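PDB 5XYH: CbsA from Xanthomonas oryzae pv. oryzae, which hydrolyses 1,4-beta-glucosidic bonds of cellulose as a plant cell-wall degrading exoglucanase, probably releasing cellobiose from chain ends. Local coordinates for residues A235-L240 against C335-A340; G398-A403 against H411-Q416. All coordinates share one frame; numbering follows the deposited sequence.

Contact 1: A235-L240 against C335-A340; sequences ANYTPL and CNQSGA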
ATOM      1  N   ALA A 235      -1.474   1.680  -0.226  1.00 10.94           N
ATOM      2  CA  ALA A 235      -1.822   2.945  -0.860  1.00 11.04           C
ATOM      3  C   ALA A 235      -3.163   2.895  -1.586  1.00 11.74           C
ATOM      4  O   ALA A 235      -3.472   3.809  -2.365  1.00 11.40           O
ATOM      5  CB  ALA A 235      -0.718   3.397  -1.831  1.00 11.56           C
ATOM      6  N   ASN A 236      -3.978   1.856  -1.375  1.00 11.34           N
ATOM      7  CA  ASN A 236      -5.294   1.846  -2.004  1.00 12.43           C
ATOM      8  C   ASN A 236      -6.390   2.019  -0.952  1.00 11.81           C
ATOM      9  O   ASN A 236      -6.126   2.323   0.220  1.00 11.65           O
ATOM     10  CB  ASN A 236      -5.516   0.572  -2.842  1.00 12.14           C
ATOM     11  CG  ASN A 236      -6.402   0.835  -4.068  1.00 13.74           C
ATOM     12  OD1 ASN A 236      -7.627   0.989  -3.948  1.00 13.72           O
ATOM     13  ND2 ASN A 236      -5.780   0.903  -5.250  1.00 13.79           N
ATOM     14  N   TYR A 237      -7.635   1.776  -1.375  1.00 11.59           N
ATOM     15  CA  TYR A 237      -8.815   2.184  -0.625  1.00 12.22           C
ATOM     16  C   TYR A 237      -9.837   1.073  -0.382  1.00 11.89           C
ATOM     17  O   TYR A 237     -10.918   1.353   0.149  1.00 11.72           O
ATOM     18  CB  TYR A 237      -9.520   3.327  -1.373  1.00 11.84           C
ATOM     19  CG  TYR A 237      -8.665   4.561  -1.647  1.00 11.73           C
ATOM     20  CD1 TYR A 237      -7.876   4.659  -2.790  1.00 12.66           C
ATOM     21  CD2 TYR A 237      -8.672   5.633  -0.761  1.00 11.71           C
ATOM     22  CE1 TYR A 237      -7.119   5.819  -3.053  1.00 12.63           C
ATOM     23  CE2 TYR A 237      -7.921   6.782  -0.999  1.00 12.73           C
ATOM     24  CZ  TYR A 237      -7.143   6.873  -2.144  1.00 13.09           C
ATOM     25  OH  TYR A 237      -6.405   8.027  -2.356  1.00 12.44           O
ATOM     26  N   THR A 238      -9.555  -0.153  -0.781  1.00 12.48           N
ATOM     27  CA  THR A 238     -10.580  -1.189  -0.731  1.00 12.76           C
ATOM     28  C   THR A 238     -10.893  -1.519   0.721  1.00 12.37           C
ATOM     29  O   THR A 238      -9.970  -1.686   1.528  1.00 13.75           O
ATOM     30  CB  THR A 238     -10.115  -2.429  -1.493  1.00 13.31           C
ATOM     31  OG1 THR A 238      -9.898  -2.077  -2.868  1.00 12.59           O
ATOM     32  CG2 THR A 238     -11.168  -3.522  -1.422  1.00 12.99           C
ATOM     33  N   PRO A 239     -12.163  -1.586   1.103  1.00 13.03           N
ATOM     34  CA  PRO A 239     -12.489  -1.695   2.528  1.00 12.70           C
ATOM     35  C   PRO A 239     -12.011  -3.004   3.146  1.00 13.46           C
ATOM     36  O   PRO A 239     -11.810  -4.016   2.473  1.00 12.72           O
ATOM     37  CB  PRO A 239     -14.017  -1.583   2.561  1.00 13.96           C
ATOM     38  CG  PRO A 239     -14.484  -1.817   1.171  1.00 13.79           C
ATOM     39  CD  PRO A 239     -13.363  -1.391   0.265  1.00 12.74           C
ATOM     40  N   LEU A 240     -11.789  -2.943   4.457  1.00 13.64           N
ATOM     41  CA  LEU A 240     -11.481  -4.137   5.241  1.00 14.19           C
ATOM     42  C   LEU A 240     -12.605  -5.157   5.132  1.00 15.96           C
ATOM     43  O   LEU A 240     -12.364  -6.347   4.884  1.00 16.02           O
ATOM     44  CB  LEU A 240     -11.248  -3.733   6.697  1.00 14.66           C
ATOM     45  CG  LEU A 240     -10.640  -4.754   7.654  1.00 15.55           C
ATOM     46  CD1 LEU A 240      -9.331  -5.271   7.097  1.00 15.28           C
ATOM     47  CD2 LEU A 240     -10.444  -4.125   9.038  1.00 16.50           C
ATOM     48  N   CYS A 335      -6.490   7.165  -7.350  1.00 13.18           N
ATOM     49  CA  CYS A 335      -5.789   8.396  -7.017  1.00 13.30           C
ATOM     50  C   CYS A 335      -6.675   9.382  -6.267  1.00 13.04           C
ATOM     51  O   CYS A 335      -7.759   9.739  -6.747  1.00 12.63           O
ATOM     52  CB  CYS A 335      -5.239   9.067  -8.270  1.00 13.45           C
ATOM     53  SG  CYS A 335      -4.548  10.653  -7.783  1.00 15.47           S
ATOM     54  N   ASN A 336      -6.190   9.836  -5.106  1.00 13.21           N
ATOM     55  CA  ASN A 336      -6.772  10.941  -4.331  1.00 12.77           C
ATOM     56  C   ASN A 336      -8.293  10.827  -4.242  1.00 13.25           C
ATOM     57  O   ASN A 336      -9.039  11.741  -4.586  1.00 12.88           O
ATOM     58  CB  ASN A 336      -6.357  12.297  -4.922  1.00 12.80           C
ATOM     59  CG  ASN A 336      -4.846  12.555  -4.817  1.00 13.37           C
ATOM     60  OD1 ASN A 336      -4.164  11.972  -3.978  1.00 12.29           O
ATOM     61  ND2 ASN A 336      -4.335  13.459  -5.652  1.00 13.14           N
ATOM     62  N   GLN A 337      -8.764   9.686  -3.749  1.00 13.37           N
ATOM     63  CA  GLN A 337     -10.176   9.365  -3.953  1.00 13.11           C
ATOM     64  C   GLN A 337     -11.075  10.212  -3.053  1.00 12.81           C
ATOM     65  O   GLN A 337     -10.794  10.402  -1.867  1.00 12.14           O
ATOM     66  CB  GLN A 337     -10.415   7.871  -3.736  1.00 12.96           C
ATOM     67  CG  GLN A 337      -9.932   7.025  -4.926  1.00 12.92           C
ATOM     68  CD  GLN A 337     -10.701   7.330  -6.209  1.00 13.40           C
ATOM     69  OE1 GLN A 337     -11.870   6.960  -6.350  1.00 13.27           O
ATOM     70  NE2 GLN A 337     -10.041   7.993  -7.153  1.00 12.91           N
ATOM     71  N   SER A 338     -12.133  10.771  -3.641  1.00 13.18           N
ATOM     72  CA  SER A 338     -13.086  11.541  -2.859  1.00 13.88           C
ATOM     73  C   SER A 338     -13.939  10.592  -2.029  1.00 14.56           C
ATOM     74  O   SER A 338     -14.076   9.403  -2.339  1.00 14.19           O
ATOM     75  CB  SER A 338     -13.973  12.397  -3.763  1.00 15.34           C
ATOM     76  OG  SER A 338     -14.682  11.597  -4.685  1.00 16.18           O
ATOM     77  N   GLY A 339     -14.505  11.122  -0.948  1.00 14.35           N
ATOM     78  CA  GLY A 339     -15.343  10.330  -0.083  1.00 13.54           C
ATOM     79  C   GLY A 339     -14.602   9.338   0.797  1.00 13.91           C
ATOM     80  O   GLY A 339     -15.165   8.868   1.788  1.00 15.35           O
ATOM     81  N   ALA A 340     -13.358   9.006   0.482  1.00 13.15           N
ATOM     82  CA  ALA A 340     -12.629   8.025   1.271  1.00 13.31           C
ATOM     83  C   ALA A 340     -12.387   8.541   2.683  1.00 12.69           C
ATOM     84  O   ALA A 340     -12.312   9.748   2.922  1.00 12.16           O
ATOM     85  CB  ALA A 340     -11.292   7.693   0.607  1.00 13.95           C
TER
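The ring of Tyr-237 lies against Gln-337 and Ala-340, joining two loops of the glycosyl hydrolase family 6 fold. The loop holding residues 235-240 follows strand 229-232 of the main sheet, whereas that of residues 335-340 comes after helix 316-323 and leads to strand 347-351. The tight part is centred on one face of the tyrosine. Gln-337 CB stands 3.7 Å above the ring plane of Tyr-237, over its middle, in a CH-pi contact only 11° off the normal. Gln-337 CG shifts toward the CE1 side, 3.6 Å from Tyr-237 CE1, while the methyl CB of Ala-340 approaches CD2 of Tyr-237 obliquely at 3.6 Å. The tyrosine side chain leaves its backbone toward the second loop, and its CG, anti to the carbonyl carbon, places the ring beside the backbone N.

Past the ring, a bend of the glutamine at chi2 (-64°) turns the amide back to its own loop, where NE2 of Gln-337 donates to Cys-335 O at 2.9 Å from above the carbonyl plane; Thr-397 O is its second acceptor. The neighbouring Cys-335 is tied to Cys-385 by a disulfide. Packing thins toward the exposed Ser-338, whose CB is directed away from loop 235-240. At the buried end the phenol oxygen has two partners: Asp-367 OD2 outside these loops, and the backbone of Gln-337, whose N-H points nearly straight (164°) at Tyr-237 OH from 3.2 Å.

Contact 2: G398-A403 against H411-Q416; sequences GALPNA and HAHFVQ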
ATOM      1  N   GLY A 398     -12.774  10.022 -10.203  1.00 13.99           N
ATOM      2  CA  GLY A 398     -13.043  10.248  -8.793  1.00 13.30           C
ATOM      3  C   GLY A 398     -11.944  10.960  -8.024  1.00 13.80           C
ATOM      4  O   GLY A 398     -12.051  11.099  -6.803  1.00 13.75           O
ATOM      5  N   ALA A 399     -10.886  11.413  -8.686  1.00 13.35           N
ATOM      6  CA  ALA A 399      -9.806  12.084  -7.973  1.00 13.27           C
ATOM      7  C   ALA A 399     -10.234  13.483  -7.534  1.00 14.25           C
ATOM      8  O   ALA A 399     -10.970  14.175  -8.246  1.00 14.04           O
ATOM      9  CB  ALA A 399      -8.563  12.163  -8.866  1.00 13.38           C
ATOM     10  N   LEU A 400      -9.767  13.905  -6.355  1.00 14.10           N
ATOM     11  CA  LEU A 400     -10.067  15.258  -5.887  1.00 14.18           C
ATOM     12  C   LEU A 400      -9.343  16.297  -6.742  1.00 14.66           C
ATOM     13  O   LEU A 400      -8.180  16.098  -7.110  1.00 14.47           O
ATOM     14  CB  LEU A 400      -9.647  15.439  -4.432  1.00 15.07           C
ATOM     15  CG  LEU A 400     -10.590  15.064  -3.301  1.00 15.30           C
ATOM     16  CD1 LEU A 400     -10.024  15.621  -2.000  1.00 13.87           C
ATOM     17  CD2 LEU A 400     -12.014  15.589  -3.545  1.00 14.96           C
ATOM     18  N   PRO A 401      -9.988  17.419  -7.056  1.00 15.18           N
ATOM     19  CA  PRO A 401      -9.338  18.458  -7.860  1.00 15.84           C
ATOM     20  C   PRO A 401      -8.307  19.246  -7.063  1.00 15.27           C
ATOM     21  O   PRO A 401      -8.239  19.196  -5.831  1.00 14.64           O
ATOM     22  CB  PRO A 401     -10.498  19.364  -8.288  1.00 16.34           C
ATOM     23  CG  PRO A 401     -11.511  19.206  -7.187  1.00 17.88           C
ATOM     24  CD  PRO A 401     -11.403  17.732  -6.779  1.00 16.26           C
ATOM     25  N   ASN A 402      -7.488  19.989  -7.815  1.00 15.25           N
ATOM     26  CA  ASN A 402      -6.477  20.873  -7.249  1.00 14.95           C
ATOM     27  C   ASN A 402      -5.522  20.118  -6.318  1.00 14.81           C
ATOM     28  O   ASN A 402      -5.230  20.550  -5.204  1.00 14.20           O
ATOM     29  CB  ASN A 402      -7.149  22.049  -6.542  1.00 15.92           C
ATOM     30  CG  ASN A 402      -7.967  22.901  -7.504  1.00 17.86           C
ATOM     31  OD1 ASN A 402      -9.171  23.092  -7.317  1.00 20.07           O
ATOM     32  ND2 ASN A 402      -7.320  23.384  -8.565  1.00 16.67           N
ATOM     33  N   ALA A 403      -5.016  18.976  -6.800  1.00 13.95           N
ATOM     34  CA  ALA A 403      -4.133  18.106  -6.026  1.00 13.67           C
ATOM     35  C   ALA A 403      -2.662  18.452  -6.274  1.00 13.57           C
ATOM     36  O   ALA A 403      -2.276  18.747  -7.414  1.00 13.66           O
ATOM     37  CB  ALA A 403      -4.374  16.646  -6.390  1.00 12.52           C
ATOM     38  N   HIS A 411      -4.039  19.049   1.809  1.00 14.17           N
ATOM     39  CA  HIS A 411      -4.877  19.452   2.937  1.00 14.38           C
ATOM     40  C   HIS A 411      -6.344  19.069   2.743  1.00 13.83           C
ATOM     41  O   HIS A 411      -6.981  18.551   3.670  1.00 12.92           O
ATOM     42  CB  HIS A 411      -4.737  20.959   3.169  1.00 15.58           C
ATOM     43  CG  HIS A 411      -5.633  21.490   4.243  1.00 16.14           C
ATOM     44  ND1 HIS A 411      -5.443  21.204   5.578  1.00 16.03           N
ATOM     45  CD2 HIS A 411      -6.721  22.294   4.181  1.00 16.50           C
ATOM     46  CE1 HIS A 411      -6.382  21.798   6.292  1.00 15.94           C
ATOM     47  NE2 HIS A 411      -7.164  22.473   5.470  1.00 16.76           N
ATOM     48  N   ALA A 412      -6.899  19.293   1.545  1.00 13.10           N
ATOM     49  CA  ALA A 412      -8.318  19.001   1.346  1.00 14.02           C
ATOM     50  C   ALA A 412      -8.612  17.507   1.470  1.00 13.05           C
ATOM     51  O   ALA A 412      -9.612  17.118   2.083  1.00 11.65           O
ATOM     52  CB  ALA A 412      -8.792  19.532  -0.004  1.00 13.22           C
ATOM     53  N   HIS A 413      -7.757  16.652   0.899  1.00 13.20           N
ATOM     54  CA  HIS A 413      -7.938  15.205   1.074  1.00 11.88           C
ATOM     55  C   HIS A 413      -7.803  14.800   2.537  1.00 12.62           C
ATOM     56  O   HIS A 413      -8.483  13.873   3.006  1.00 11.63           O
ATOM     57  CB  HIS A 413      -6.922  14.437   0.233  1.00 12.26           C
ATOM     58  CG  HIS A 413      -7.374  13.064  -0.155  1.00 12.57           C
ATOM     59  ND1 HIS A 413      -6.512  11.994  -0.239  1.00 12.47           N
ATOM     60  CD2 HIS A 413      -8.595  12.593  -0.502  1.00 13.10           C
ATOM     61  CE1 HIS A 413      -7.181  10.918  -0.613  1.00 12.51           C
ATOM     62  NE2 HIS A 413      -8.447  11.255  -0.790  1.00 13.02           N
ATOM     63  N   PHE A 414      -6.900  15.457   3.264  1.00 12.02           N
ATOM     64  CA  PHE A 414      -6.668  15.097   4.656  1.00 12.14           C
ATOM     65  C   PHE A 414      -7.910  15.346   5.498  1.00 12.34           C
ATOM     66  O   PHE A 414      -8.377  14.455   6.214  1.00 11.27           O
ATOM     67  CB  PHE A 414      -5.489  15.878   5.221  1.00 12.02           C
ATOM     68  CG  PHE A 414      -5.121  15.475   6.615  1.00 12.32           C
ATOM     69  CD1 PHE A 414      -4.745  14.168   6.892  1.00 12.81           C
ATOM     70  CD2 PHE A 414      -5.141  16.404   7.650  1.00 12.32           C
ATOM     71  CE1 PHE A 414      -4.384  13.781   8.191  1.00 13.39           C
ATOM     72  CE2 PHE A 414      -4.791  16.023   8.958  1.00 13.41           C
ATOM     73  CZ  PHE A 414      -4.414  14.715   9.223  1.00 13.67           C
ATOM     74  N   VAL A 415      -8.444  16.570   5.433  1.00 12.79           N
ATOM     75  CA  VAL A 415      -9.664  16.902   6.161  1.00 12.55           C
ATOM     76  C   VAL A 415     -10.767  15.913   5.831  1.00 12.98           C
ATOM     77  O   VAL A 415     -11.483  15.432   6.720  1.00 13.76           O
ATOM     78  CB  VAL A 415     -10.092  18.341   5.833  1.00 13.33           C
ATOM     79  CG1 VAL A 415     -11.496  18.617   6.400  1.00 13.39           C
ATOM     80  CG2 VAL A 415      -9.036  19.338   6.340  1.00 13.14           C
ATOM     81  N   GLN A 416     -10.917  15.584   4.548  1.00 12.54           N
ATOM     82  CA  GLN A 416     -11.933  14.619   4.140  1.00 12.11           C
ATOM     83  C   GLN A 416     -11.669  13.246   4.768  1.00 12.95           C
ATOM     84  O   GLN A 416     -12.574  12.624   5.334  1.00 11.58           O
ATOM     85  CB  GLN A 416     -11.975  14.535   2.607  1.00 12.56           C
ATOM     86  CG  GLN A 416     -12.772  13.365   2.049  1.00 13.16           C
ATOM     87  CD  GLN A 416     -12.302  12.929   0.646  1.00 13.83           C
ATOM     88  OE1 GLN A 416     -12.349  13.706  -0.311  1.00 12.96           O
ATOM     89  NE2 GLN A 416     -11.840  11.686   0.537  1.00 13.49           N
TER
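The first turns of helix 411-419, near the C-terminus of the chain, receive Leu-400 from the loop that precedes the helix. Its methyl CD1 does most of the touching. It lies 3.7 Å from CD2 of the His-413 ring, which it meets obliquely, and 4.2 Å from the backbone C of Ala-412. With CG beside its backbone N (chi1 -87°), the leucine reaches toward the helix between Ala-412 and Gln-416. The Gln-416 side chain runs past it in the opposite direction, bringing OE1 to 3.5 Å from Leu-400 CD1 and 3.7 Å from Leu-400 CG. The contact is therefore apolar on the leucine side and partly polar on the helix side, with no hydrogen bond between the two segments.

In this glycosyl hydrolase family 6 structure, 411-419 is the last helix, reached by the loop after strand 354-358. On it His-413 and Gln-416 form an i, i+3 pair, and Gln-416 OE1 lies in the plane of the imidazole at its edge. The polar ends of both are directed to the loop 335-340: His-413 NE2 and Gln-416 NE2 each hydrogen-bond to Gln-337 O, and Gln-416 NE2 also reaches Ala-340 O. These bonds would limit rotation of the imidazole and the amide against which the leucine packs. Phe-410, just ahead of the helix, also touches Leu-400, while Phe-414 packs on helices 17-27 and 33-42.

Overall arrangement
Along the chain the two contacts follow one another, both segments of contact 1 preceding those of contact 2. Their centres lie about 11 Å apart, on the same side of the chain's centre. Loop 335-340 links them: its backbone meets loop 398-403 through Asn-336 O and Leu-400 N, 2.9 Å apart in a probable hydrogen bond, and it also meets helix 411-419. Contact 1 is the more deeply placed, its centre about 11 Å from that of the chain against about 18 Å for contact 2. Together they pack loops that follow strands 229-232 and 354-358 with the last helix of the chain.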